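PDB 5FJZ: coatomer subunit delta from Saccharomyces cerevisiae, which probably helps the coatomer bind dilysine-tagged cargo and bud vesicles that return proteins from the Golgi to the endoplasmic reticulum, and interacts with Dsl1. Local coordinates for residues N13-S18 with L42-N47; H53-L58 with V245-H250; M239-V244 with Y256-S261. All blocks are in the same frame, centred on the assembly; numbering follows the deposited sequence.

All three contacts lie in the mu-homology domain of delta-COP and at the same end of the elongated chain. Contact 1 is a buried antiparallel pairing inside the large mixed sheet. Contact 2 is a partly buried pairing in a separate three-stranded sheet, and contact 3, buried like contact 1, joins the two sheets through side chains and a water. Contacts 2 and 3 share strand 241-246, while I17 of contact 1 hydrogen-bonds through its backbone to the 256-261 segment of contact 3. Backbone bonds dominate the first two, with aliphatic packing added in contact 1 and polar side chains in contact 2. Contact 3 depends instead on isoleucine, valine and tyrosine filling the space between the sheets.

Contact 1 (N13-S18 with L42-N47); sequences NGILIS and LELRIN
The carbonyl oxygen of R45 takes two donors from the facing strand: L16 N at 2.8 Å, with an N-H...O angle of 170°, and the weaker CA-H of I15. L16 N and O both bond to R45, as S18 N and O both bond to E43, making two hydrogen-bonded pairs in the antiparallel hairpin of strands 15-27 and 33-46. The non-hydrogen-bonded pairs I15-I46 and I17-L44 give one face of the sheet its aliphatic surface. With its CG anti to the backbone N (chi1 176°), L44 swings CD1 toward the opposite strand, where it meets I15 CG2 at 3.8 Å and I17 CG1 at 4.0 Å. This face turns to L56, I241 and V244, so branched hydrocarbon suits it.

The face with L16, S18, E43 and R45 is more polar. L16 CD2 lies over a face of the R45 guanidinium, 3.6 Å from NH1, while D101 holds NE by a salt bridge and P10 O takes NH1. E43 pairs with K20 and packs on the backbone of the bound peptide. One pairing thus presents hydrocarbon to the sandwich interior and, on the other face, charges that each have a partner, with E43 beside the bound peptide.

Contact 2 (H53-L58 with V245-H250); sequences HSNLKL and VMANDH
The flat amide of N55 and the imidazole of H250 meet at a slant, their planes 65° apart, so the two groups do not stack. At the edge of the ring, in its plane, lies M246 O, and L87 of the neighbouring strand also touches the histidine. The amide is packed against A247 as well, with N55 CG 3.8 Å from A247 CB.

These side chains decorate an antiparallel pairing in the three-stranded sheet where strand 54-58 runs between 87-88 and 241-246. N55 and V245 form its hydrogen-bonded pair: N55 N reaches V245 O at 2.8 Å, and V245 N returns a bond to N55 O. S54 and M246 make the adjacent non-hydrogen-bonded pair, in which the CA-H of S54 also approaches V245 O. One residue further, A247 N bonds to H53 O at 2.9 Å, coming in 29° out of the carbonyl plane as the chain begins to leave the sheet. A type I turn follows, closed by D249 N on M246 O, and its course brings H250 back beside N55. The small methyl of A247 suits this bend, because the asparagine amide lies directly against it. Were N55 replaced by an alanine, a gap would probably open between A247 and the H250 ring, and the ring would lose the polar group beside it.

S54 points away from the turn and gives its hydroxyl to L51 O. K57, its CG anti to the carbonyl carbon (chi1 -87°) and its chain extended beyond, instead reaches across to the facing segment, where NZ stands 4.2 Å from V245 CG2 and 3.8 Å from H250 O.

Contact 3 (M239-V244 with Y256-S261); sequences MAIQSV and YDVITS
Two sheets of the mu-homology domain face each other here, strand 241-246 on one side and strand 257-269 with the preceding Y256 on the other. V244 and Y256 make the main contact: V244 CG2 sits over a face of the tyrosine ring, 3.6 Å from its centroid and 17° off the normal, a CH-pi contact. The bond from CA to CB of Y256 points toward strand 241-246, and CG, between the backbone N and the carbonyl carbon (chi1 67°), slants the ring across that strand, bringing OH near S243. I241 slides past the ring the other way, its CG2 3.8 Å from Y256 CE2, while its CG1 branch meets V258 CG2 at 4.1 Å. Beta-branching suits I241 and V244, whose branches serve separate neighbours; V244 CG1 turns to I15.

Within strand 241-246, Q242 and S243 both face K57 of strand 54-58, a classic beta bulge. Both side chains point away from Y256, so backbone atoms confront the phenol, with S243 CA 3.5 Å from OH. A water in the ring plane, at its edge, accepts from Y256 OH and donates to I241 O, both at 2.6 Å. The ring also makes a cation-pi contact with K231.

Contact 1 (N13-S18 with L42-N47)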
ATOM      1  N   ASN A  13     -20.904   6.263  25.713  1.00 26.51           N
ATOM      2  CA  ASN A  13     -21.533   7.000  26.834  1.00 29.61           C
ATOM      3  C   ASN A  13     -20.575   7.281  28.003  1.00 30.43           C
ATOM      4  O   ASN A  13     -20.953   7.817  29.076  1.00 26.26           O
ATOM      5  CB  ASN A  13     -22.806   6.255  27.231  1.00 35.35           C
ATOM      6  CG  ASN A  13     -23.862   6.245  26.117  1.00 38.39           C
ATOM      7  OD1 ASN A  13     -24.170   7.278  25.492  1.00 38.58           O
ATOM      8  ND2 ASN A  13     -24.391   5.073  25.829  1.00 35.81           N
ATOM      9  N   GLY A  14     -19.310   6.924  27.782  1.00 29.63           N
ATOM     10  CA  GLY A  14     -18.238   7.092  28.737  1.00 29.01           C
ATOM     11  C   GLY A  14     -17.027   6.251  28.396  1.00 26.89           C
ATOM     12  O   GLY A  14     -15.950   6.752  27.974  1.00 25.44           O
ATOM     13  N   ILE A  15     -17.178   4.962  28.590  1.00 22.76           N
ATOM     14  CA  ILE A  15     -16.226   3.945  28.146  1.00 22.47           C
ATOM     15  C   ILE A  15     -16.900   3.048  27.132  1.00 22.30           C
ATOM     16  O   ILE A  15     -17.959   2.478  27.402  1.00 22.64           O
ATOM     17  CB  ILE A  15     -15.699   3.063  29.300  1.00 20.95           C
ATOM     18  CG1 ILE A  15     -14.860   3.942  30.250  1.00 22.90           C
ATOM     19  CG2 ILE A  15     -14.826   1.937  28.775  1.00 19.92           C
ATOM     20  CD1 ILE A  15     -14.344   3.255  31.471  1.00 19.32           C
ATOM     21  N   LEU A  16     -16.233   2.849  25.983  1.00 20.55           N
ATOM     22  CA  LEU A  16     -16.682   1.871  25.013  1.00 19.52           C
ATOM     23  C   LEU A  16     -15.548   1.017  24.604  1.00 17.63           C
ATOM     24  O   LEU A  16     -14.516   1.537  24.111  1.00 20.45           O
ATOM     25  CB  LEU A  16     -17.323   2.556  23.780  1.00 21.45           C
ATOM     26  CG  LEU A  16     -17.796   1.622  22.668  1.00 24.47           C
ATOM     27  CD1 LEU A  16     -19.009   0.779  23.115  1.00 23.65           C
ATOM     28  CD2 LEU A  16     -18.229   2.449  21.485  1.00 27.10           C
ATOM     29  N   ILE A  17     -15.717  -0.313  24.768  1.00 18.02           N
ATOM     30  CA  ILE A  17     -14.698  -1.269  24.407  1.00 16.63           C
ATOM     31  C   ILE A  17     -15.141  -2.027  23.162  1.00 17.48           C
ATOM     32  O   ILE A  17     -16.277  -2.505  23.101  1.00 20.68           O
ATOM     33  CB  ILE A  17     -14.431  -2.261  25.585  1.00 17.73           C
ATOM     34  CG1 ILE A  17     -13.821  -1.525  26.794  1.00 23.64           C
ATOM     35  CG2 ILE A  17     -13.561  -3.395  25.106  1.00 16.74           C
ATOM     36  CD1 ILE A  17     -13.990  -2.302  28.073  1.00 23.81           C
ATOM     37  N   SER A  18     -14.269  -2.093  22.140  1.00 17.75           N
ATOM     38  CA  SER A  18     -14.576  -2.765  20.897  0.50 20.30           C
ATOM     39  C   SER A  18     -13.630  -3.933  20.737  1.00 20.50           C
ATOM     40  O   SER A  18     -12.413  -3.770  20.784  1.00 22.26           O
ATOM     41  CB  SER A  18     -14.453  -1.804  19.723  0.50 23.72           C
ATOM     42  OG  SER A  18     -14.764  -2.482  18.531  0.50 31.58           O
ATOM     43  N   LEU A  42      -8.319  -5.251  20.520  1.00 14.80           N
ATOM     44  CA  LEU A  42      -9.145  -4.704  21.532  1.00 18.80           C
ATOM     45  C   LEU A  42      -8.912  -3.187  21.570  1.00 16.70           C
ATOM     46  O   LEU A  42      -7.810  -2.747  21.802  1.00 17.42           O
ATOM     47  CB  LEU A  42      -8.731  -5.360  22.837  1.00 20.65           C
ATOM     48  CG  LEU A  42      -9.820  -5.022  23.820  1.00 23.47           C
ATOM     49  CD1 LEU A  42     -10.109  -6.066  24.839  1.00 26.75           C
ATOM     50  CD2 LEU A  42      -9.433  -3.777  24.524  1.00 27.07           C
ATOM     51  N   GLU A  43      -9.949  -2.412  21.271  1.00 16.85           N
ATOM     52  CA  GLU A  43      -9.892  -0.968  21.214  1.00 17.72           C
ATOM     53  C   GLU A  43     -10.692  -0.385  22.367  1.00 18.89           C
ATOM     54  O   GLU A  43     -11.791  -0.869  22.723  1.00 16.64           O
ATOM     55  CB  GLU A  43     -10.485  -0.455  19.922  1.00 19.06           C
ATOM     56  CG  GLU A  43      -9.631  -0.758  18.715  1.00 20.71           C
ATOM     57  CD  GLU A  43     -10.228  -0.254  17.412  1.00 24.66           C
ATOM     58  OE1 GLU A  43     -11.356   0.278  17.404  1.00 32.94           O
ATOM     59  OE2 GLU A  43      -9.565  -0.406  16.386  1.00 26.29           O
ATOM     60  N   LEU A  44     -10.148   0.661  22.950  1.00 18.37           N
ATOM     61  CA  LEU A  44     -10.769   1.409  24.023  1.00 15.57           C
ATOM     62  C   LEU A  44     -11.056   2.840  23.587  1.00 19.73           C
ATOM     63  O   LEU A  44     -10.164   3.479  23.048  1.00 18.24           O
ATOM     64  CB  LEU A  44      -9.767   1.375  25.234  1.00 19.67           C
ATOM     65  CG  LEU A  44     -10.147   2.168  26.471  1.00 23.81           C
ATOM     66  CD1 LEU A  44     -11.441   1.630  27.018  1.00 26.49           C
ATOM     67  CD2 LEU A  44      -9.010   2.073  27.500  1.00 28.80           C
ATOM     68  N   ARG A  45     -12.284   3.301  23.791  1.00 15.40           N
ATOM     69  CA  ARG A  45     -12.686   4.677  23.594  1.00 19.10           C
ATOM     70  C   ARG A  45     -13.162   5.197  24.955  1.00 20.81           C
ATOM     71  O   ARG A  45     -14.046   4.606  25.623  1.00 24.92           O
ATOM     72  CB  ARG A  45     -13.751   4.817  22.577  1.00 18.63           C
ATOM     73  CG  ARG A  45     -13.360   4.669  21.111  1.00 20.21           C
ATOM     74  CD  ARG A  45     -14.576   4.567  20.202  1.00 20.82           C
ATOM     75  NE  ARG A  45     -15.504   5.692  20.340  1.00 21.85           N
ATOM     76  CZ  ARG A  45     -16.725   5.777  19.773  1.00 21.07           C
ATOM     77  NH1 ARG A  45     -17.162   4.796  19.032  1.00 22.71           N
ATOM     78  NH2 ARG A  45     -17.499   6.835  19.949  1.00 22.42           N
ATOM     79  N   ILE A  46     -12.620   6.327  25.341  1.00 20.59           N
ATOM     80  CA  ILE A  46     -13.044   7.027  26.524  1.00 20.33           C
ATOM     81  C   ILE A  46     -13.385   8.483  26.242  1.00 23.96           C
ATOM     82  O   ILE A  46     -12.618   9.199  25.611  1.00 19.89           O
ATOM     83  CB  ILE A  46     -11.994   6.954  27.620  1.00 26.95           C
ATOM     84  CG1 ILE A  46     -11.715   5.483  27.939  1.00 26.49           C
ATOM     85  CG2 ILE A  46     -12.516   7.635  28.881  1.00 25.00           C
ATOM     86  CD1 ILE A  46     -10.631   5.273  28.946  1.00 30.51           C
ATOM     87  N   ASN A  47     -14.570   8.921  26.661  1.00 18.72           N
ATOM     88  CA  ASN A  47     -14.960  10.279  26.350  1.00 24.74           C
ATOM     89  C   ASN A  47     -15.371  11.074  27.572  1.00 26.83           C
ATOM     90  O   ASN A  47     -15.835  12.187  27.428  1.00 29.68           O
ATOM     91  CB  ASN A  47     -16.007  10.306  25.248  1.00 23.71           C
ATOM     92  CG  ASN A  47     -17.359   9.824  25.694  1.00 27.25           C
ATOM     93  OD1 ASN A  47     -17.615   9.501  26.881  1.00 31.92           O
ATOM     94  ND2 ASN A  47     -18.262   9.895  24.771  1.00 29.40           N
TER

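Contact 2 (H53-L58 with V245-H250)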
ATOM      1  N   HIS A  53      -8.823   7.136  34.252  1.00 30.12           N
ATOM      2  CA  HIS A  53      -7.831   6.448  35.124  1.00 34.06           C
ATOM      3  C   HIS A  53      -8.342   5.071  35.468  1.00 34.94           C
ATOM      4  O   HIS A  53      -8.616   4.770  36.625  1.00 36.71           O
ATOM      5  CB  HIS A  53      -7.641   7.258  36.417  1.00 36.34           C
ATOM      6  CG  HIS A  53      -6.810   8.488  36.244  1.00 35.70           C
ATOM      7  ND1 HIS A  53      -7.363   9.720  35.954  1.00 35.84           N
ATOM      8  CD2 HIS A  53      -5.472   8.679  36.320  1.00 40.77           C
ATOM      9  CE1 HIS A  53      -6.399  10.620  35.848  1.00 38.10           C
ATOM     10  NE2 HIS A  53      -5.244  10.021  36.091  1.00 45.26           N
ATOM     11  N   SER A  54      -8.529   4.269  34.426  1.00 31.41           N
ATOM     12  CA  SER A  54      -9.256   3.023  34.503  1.00 30.42           C
ATOM     13  C   SER A  54      -8.401   1.887  34.024  1.00 28.51           C
ATOM     14  O   SER A  54      -7.359   2.068  33.351  1.00 27.45           O
ATOM     15  CB  SER A  54     -10.547   3.154  33.699  1.00 29.85           C
ATOM     16  OG  SER A  54     -10.252   3.673  32.390  1.00 28.09           O
ATOM     17  N   ASN A  55      -8.761   0.683  34.456  1.00 27.53           N
ATOM     18  CA  ASN A  55      -8.122  -0.509  34.018  1.00 22.88           C
ATOM     19  C   ASN A  55      -9.171  -1.527  33.622  1.00 22.24           C
ATOM     20  O   ASN A  55     -10.298  -1.520  34.126  1.00 25.74           O
ATOM     21  CB  ASN A  55      -7.276  -1.188  35.109  1.00 30.28           C
ATOM     22  CG  ASN A  55      -5.971  -0.459  35.447  1.00 35.36           C
ATOM     23  OD1 ASN A  55      -5.546   0.553  34.831  1.00 34.35           O
ATOM     24  ND2 ASN A  55      -5.350  -0.959  36.468  1.00 34.96           N
ATOM     25  N   LEU A  56      -8.847  -2.373  32.646  1.00 23.26           N
ATOM     26  CA  LEU A  56      -9.850  -3.312  32.079  1.00 28.12           C
ATOM     27  C   LEU A  56      -9.467  -4.672  32.564  1.00 27.42           C
ATOM     28  O   LEU A  56      -8.317  -4.993  32.519  1.00 28.77           O
ATOM     29  CB  LEU A  56      -9.728  -3.359  30.540  1.00 30.68           C
ATOM     30  CG  LEU A  56     -10.366  -2.299  29.650  1.00 33.60           C
ATOM     31  CD1 LEU A  56     -10.494  -0.909  30.224  1.00 37.55           C
ATOM     32  CD2 LEU A  56      -9.725  -2.302  28.262  1.00 35.82           C
ATOM     33  N   LYS A  57     -10.437  -5.450  33.058  1.00 34.72           N
ATOM     34  CA  LYS A  57     -10.160  -6.832  33.449  1.00 33.84           C
ATOM     35  C   LYS A  57     -10.759  -7.714  32.389  1.00 22.92           C
ATOM     36  O   LYS A  57     -11.943  -7.646  32.140  1.00 23.21           O
ATOM     37  CB  LYS A  57     -10.777  -7.211  34.803  1.00 36.75           C
ATOM     38  CG  LYS A  57      -9.912  -6.878  36.000  1.00 50.06           C
ATOM     39  CD  LYS A  57     -10.594  -7.314  37.307  1.00 57.90           C
ATOM     40  CE  LYS A  57      -9.965  -6.655  38.534  1.00 62.13           C
ATOM     41  NZ  LYS A  57     -10.933  -6.672  39.667  1.00 64.37           N
ATOM     42  N   LEU A  58      -9.928  -8.531  31.755  1.00 26.08           N
ATOM     43  CA  LEU A  58     -10.457  -9.441  30.753  1.00 25.62           C
ATOM     44  C   LEU A  58     -11.169 -10.592  31.438  1.00 26.01           C
ATOM     45  O   LEU A  58     -10.813 -10.936  32.555  1.00 24.97           O
ATOM     46  CB  LEU A  58      -9.330  -9.968  29.921  1.00 25.14           C
ATOM     47  CG  LEU A  58      -8.400  -8.924  29.209  1.00 26.25           C
ATOM     48  CD1 LEU A  58      -7.383  -9.535  28.339  1.00 29.51           C
ATOM     49  CD2 LEU A  58      -9.189  -7.953  28.373  1.00 31.10           C
ATOM     50  N   VAL A 245     -12.571  -0.984  36.081  1.00 23.15           N
ATOM     51  CA  VAL A 245     -12.256  -0.701  37.416  1.00 30.39           C
ATOM     52  C   VAL A 245     -11.353   0.550  37.441  1.00 32.27           C
ATOM     53  O   VAL A 245     -10.585   0.781  36.530  1.00 32.21           O
ATOM     54  CB  VAL A 245     -11.570  -2.037  37.850  1.00 35.05           C
ATOM     55  CG1 VAL A 245     -10.140  -1.900  38.313  1.00 35.05           C
ATOM     56  CG2 VAL A 245     -12.505  -2.925  38.635  1.00 36.52           C
ATOM     57  N   MET A 246     -11.415   1.297  38.531  1.00 34.62           N
ATOM     58  CA  MET A 246     -10.475   2.378  38.804  1.00 31.43           C
ATOM     59  C   MET A 246      -9.102   1.799  38.930  1.00 33.02           C
ATOM     60  O   MET A 246      -8.937   0.752  39.566  1.00 40.33           O
ATOM     61  CB  MET A 246     -10.871   3.113  40.102  1.00 40.24           C
ATOM     62  CG  MET A 246     -12.070   4.024  39.953  1.00 42.20           C
ATOM     63  SD  MET A 246     -11.612   5.465  38.962  1.00 46.61           S
ATOM     64  CE  MET A 246     -10.615   6.412  40.145  1.00 51.53           C
ATOM     65  N   ALA A 247      -8.117   2.468  38.328  1.00 30.53           N
ATOM     66  CA  ALA A 247      -6.771   1.964  38.291  1.00 34.56           C
ATOM     67  C   ALA A 247      -6.202   1.885  39.696  1.00 39.36           C
ATOM     68  O   ALA A 247      -5.390   1.020  39.980  1.00 39.13           O
ATOM     69  CB  ALA A 247      -5.858   2.813  37.420  1.00 34.86           C
ATOM     70  N   ASN A 248      -6.620   2.786  40.569  1.00 48.22           N
ATOM     71  CA  ASN A 248      -6.066   2.815  41.919  1.00 57.41           C
ATOM     72  C   ASN A 248      -6.916   2.096  42.972  1.00 59.74           C
ATOM     73  O   ASN A 248      -6.481   1.896  44.094  1.00 59.88           O
ATOM     74  CB  ASN A 248      -5.691   4.249  42.262  1.00 57.37           C
ATOM     75  CG  ASN A 248      -4.224   4.525  41.932  1.00 63.64           C
ATOM     76  OD1 ASN A 248      -3.866   5.218  40.955  1.00 62.18           O
ATOM     77  ND2 ASN A 248      -3.354   3.919  42.731  1.00 65.27           N
ATOM     78  N   ASP A 249      -8.123   1.699  42.586  1.00 58.36           N
ATOM     79  CA  ASP A 249      -9.002   0.961  43.468  1.00 55.10           C
ATOM     80  C   ASP A 249      -9.794  -0.073  42.690  1.00 48.80           C
ATOM     81  O   ASP A 249     -10.890   0.215  42.177  1.00 37.81           O
ATOM     82  CB  ASP A 249      -9.952   1.923  44.205  1.00 58.60           C
ATOM     83  CG  ASP A 249     -10.826   1.211  45.253  1.00 62.50           C
ATOM     84  OD1 ASP A 249     -10.822  -0.049  45.314  1.00 55.81           O
ATOM     85  OD2 ASP A 249     -11.505   1.922  46.014  1.00 69.07           O
ATOM     86  N   HIS A 250      -9.253  -1.288  42.638  1.00 48.02           N
ATOM     87  CA  HIS A 250      -9.859  -2.363  41.851  1.00 47.23           C
ATOM     88  C   HIS A 250     -11.225  -2.864  42.352  1.00 54.11           C
ATOM     89  O   HIS A 250     -11.866  -3.606  41.639  1.00 70.16           O
ATOM     90  CB  HIS A 250      -8.871  -3.520  41.664  1.00 39.80           C
ATOM     91  CG  HIS A 250      -7.693  -3.169  40.813  1.00 40.31           C
ATOM     92  ND1 HIS A 250      -6.708  -4.071  40.484  1.00 42.06           N
ATOM     93  CD2 HIS A 250      -7.388  -2.034  40.144  1.00 40.72           C
ATOM     94  CE1 HIS A 250      -5.799  -3.481  39.729  1.00 41.02           C
ATOM     95  NE2 HIS A 250      -6.209  -2.252  39.483  1.00 36.84           N
TER

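Contact 3 (M239-V244 with Y256-S261)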
ATOM      1  N   MET A 239     -12.852 -13.707  23.250  1.00 21.90           N
ATOM      2  CA  MET A 239     -12.445 -12.532  23.979  1.00 21.37           C
ATOM      3  C   MET A 239     -13.647 -11.756  24.524  1.00 20.92           C
ATOM      4  O   MET A 239     -14.658 -11.584  23.850  1.00 18.62           O
ATOM      5  CB  MET A 239     -11.547 -11.647  23.024  1.00 22.93           C
ATOM      6  CG  MET A 239     -10.905 -10.331  23.606  1.00 24.61           C
ATOM      7  SD  MET A 239      -9.869 -10.434  25.086  1.00 30.03           S
ATOM      8  CE  MET A 239      -8.497 -11.420  24.487  1.00 22.35           C
ATOM      9  N   ALA A 240     -13.499 -11.279  25.756  1.00 17.43           N
ATOM     10  CA  ALA A 240     -14.597 -10.608  26.459  1.00 19.86           C
ATOM     11  C   ALA A 240     -14.017  -9.902  27.709  1.00 18.00           C
ATOM     12  O   ALA A 240     -12.915 -10.144  28.121  1.00 21.20           O
ATOM     13  CB  ALA A 240     -15.639 -11.641  26.875  1.00 21.06           C
ATOM     14  N   ILE A 241     -14.821  -8.998  28.275  1.00 21.87           N
ATOM     15  CA  ILE A 241     -14.454  -8.176  29.381  1.00 23.32           C
ATOM     16  C   ILE A 241     -15.253  -8.642  30.612  1.00 26.06           C
ATOM     17  O   ILE A 241     -16.460  -8.895  30.529  1.00 23.02           O
ATOM     18  CB  ILE A 241     -14.841  -6.725  29.104  1.00 24.06           C
ATOM     19  CG1 ILE A 241     -14.134  -6.224  27.843  1.00 24.27           C
ATOM     20  CG2 ILE A 241     -14.506  -5.817  30.306  1.00 24.33           C
ATOM     21  CD1 ILE A 241     -12.631  -6.297  27.869  1.00 26.02           C
ATOM     22  N   GLN A 242     -14.560  -8.694  31.723  1.00 26.04           N
ATOM     23  CA  GLN A 242     -15.191  -9.054  33.026  1.00 27.16           C
ATOM     24  C   GLN A 242     -15.647  -7.831  33.781  1.00 24.35           C
ATOM     25  O   GLN A 242     -16.750  -7.755  34.292  1.00 20.90           O
ATOM     26  CB  GLN A 242     -14.080  -9.670  33.808  1.00 29.49           C
ATOM     27  CG  GLN A 242     -14.390  -9.949  35.222  1.00 35.99           C
ATOM     28  CD  GLN A 242     -14.004 -11.395  35.362  1.00 34.66           C
ATOM     29  OE1 GLN A 242     -12.965 -11.724  35.916  1.00 46.30           O
ATOM     30  NE2 GLN A 242     -14.808 -12.299  34.699  1.00 35.11           N
ATOM     31  N   SER A 243     -14.769  -6.838  33.852  1.00 20.78           N
ATOM     32  CA  SER A 243     -15.172  -5.594  34.452  1.00 22.88           C
ATOM     33  C   SER A 243     -14.193  -4.509  34.022  1.00 21.69           C
ATOM     34  O   SER A 243     -13.095  -4.761  33.464  1.00 25.25           O
ATOM     35  CB  SER A 243     -15.161  -5.664  35.979  1.00 26.82           C
ATOM     36  OG  SER A 243     -13.842  -6.013  36.406  1.00 26.27           O
ATOM     37  N   VAL A 244     -14.608  -3.297  34.344  1.00 26.08           N
ATOM     38  CA  VAL A 244     -13.736  -2.154  34.276  1.00 22.43           C
ATOM     39  C   VAL A 244     -13.736  -1.486  35.694  1.00 26.66           C
ATOM     40  O   VAL A 244     -14.783  -1.313  36.308  1.00 22.36           O
ATOM     41  CB  VAL A 244     -14.255  -1.165  33.223  1.00 24.67           C
ATOM     42  CG1 VAL A 244     -13.336   0.072  33.195  1.00 24.08           C
ATOM     43  CG2 VAL A 244     -14.279  -1.770  31.821  1.00 22.78           C
ATOM     44  N   TYR A 256     -19.576   0.904  31.616  1.00 21.71           N
ATOM     45  CA  TYR A 256     -18.935   0.723  30.288  1.00 22.03           C
ATOM     46  C   TYR A 256     -19.865  -0.099  29.390  1.00 21.54           C
ATOM     47  O   TYR A 256     -20.852  -0.661  29.852  1.00 22.45           O
ATOM     48  CB  TYR A 256     -17.599   0.064  30.405  1.00 21.68           C
ATOM     49  CG  TYR A 256     -17.674  -1.371  30.890  1.00 25.12           C
ATOM     50  CD1 TYR A 256     -17.744  -1.654  32.259  1.00 24.93           C
ATOM     51  CD2 TYR A 256     -17.632  -2.438  29.996  1.00 21.33           C
ATOM     52  CE1 TYR A 256     -17.810  -2.954  32.727  1.00 25.97           C
ATOM     53  CE2 TYR A 256     -17.716  -3.738  30.444  1.00 24.09           C
ATOM     54  CZ  TYR A 256     -17.773  -3.991  31.804  1.00 28.09           C
ATOM     55  OH  TYR A 256     -17.849  -5.255  32.236  1.00 31.42           O
ATOM     56  N   ASP A 257     -19.566  -0.107  28.092  1.00 22.47           N
ATOM     57  CA  ASP A 257     -20.247  -0.950  27.129  0.50 25.73           C
ATOM     58  C   ASP A 257     -19.213  -1.631  26.255  1.00 21.91           C
ATOM     59  O   ASP A 257     -18.039  -1.182  26.188  1.00 19.61           O
ATOM     60  CB  ASP A 257     -21.094  -0.045  26.256  0.50 31.74           C
ATOM     61  CG  ASP A 257     -22.585  -0.203  26.460  0.50 37.50           C
ATOM     62  OD1 ASP A 257     -23.018  -0.036  27.604  0.50 46.95           O
ATOM     63  OD2 ASP A 257     -23.342  -0.455  25.486  0.50 45.02           O
ATOM     64  N   VAL A 258     -19.631  -2.679  25.553  1.00 21.10           N
ATOM     65  CA  VAL A 258     -18.758  -3.500  24.732  1.00 20.50           C
ATOM     66  C   VAL A 258     -19.495  -3.767  23.419  1.00 19.00           C
ATOM     67  O   VAL A 258     -20.705  -4.086  23.444  1.00 19.42           O
ATOM     68  CB  VAL A 258     -18.467  -4.816  25.409  1.00 19.91           C
ATOM     69  CG1 VAL A 258     -17.632  -5.763  24.531  1.00 23.64           C
ATOM     70  CG2 VAL A 258     -17.736  -4.604  26.755  1.00 24.31           C
ATOM     71  N   ILE A 259     -18.763  -3.598  22.319  1.00 19.00           N
ATOM     72  CA  ILE A 259     -19.150  -4.060  21.014  1.00 19.34           C
ATOM     73  C   ILE A 259     -18.208  -5.162  20.570  1.00 22.24           C
ATOM     74  O   ILE A 259     -16.976  -4.968  20.631  1.00 23.07           O
ATOM     75  CB  ILE A 259     -19.116  -2.919  20.028  1.00 22.82           C
ATOM     76  CG1 ILE A 259     -20.173  -1.909  20.379  1.00 28.90           C
ATOM     77  CG2 ILE A 259     -19.259  -3.439  18.563  1.00 22.35           C
ATOM     78  CD1 ILE A 259     -20.082  -0.620  19.626  1.00 30.18           C
ATOM     79  N   THR A 260     -18.726  -6.334  20.129  1.00 23.08           N
ATOM     80  CA  THR A 260     -17.908  -7.330  19.431  1.00 21.36           C
ATOM     81  C   THR A 260     -18.232  -7.413  17.954  1.00 23.33           C
ATOM     82  O   THR A 260     -19.382  -7.134  17.553  1.00 20.26           O
ATOM     83  CB  THR A 260     -18.024  -8.751  19.930  1.00 25.68           C
ATOM     84  OG1 THR A 260     -19.401  -9.146  19.836  1.00 27.90           O
ATOM     85  CG2 THR A 260     -17.562  -8.853  21.342  1.00 27.95           C
ATOM     86  N   SER A 261     -17.226  -7.676  17.139  1.00 18.37           N
ATOM     87  CA  SER A 261     -17.410  -7.795  15.632  1.00 22.17           C
ATOM     88  C   SER A 261     -16.525  -8.866  15.026  1.00 20.77           C
ATOM     89  O   SER A 261     -15.448  -9.215  15.576  1.00 19.47           O
ATOM     90  CB  SER A 261     -17.185  -6.493  14.859  1.00 25.60           C
ATOM     91  OG  SER A 261     -15.957  -5.910  15.241  1.00 31.66           O
TER
HETATM   92  O   HOH W   1     -18.508  -7.299  30.849  1.00 21.32           O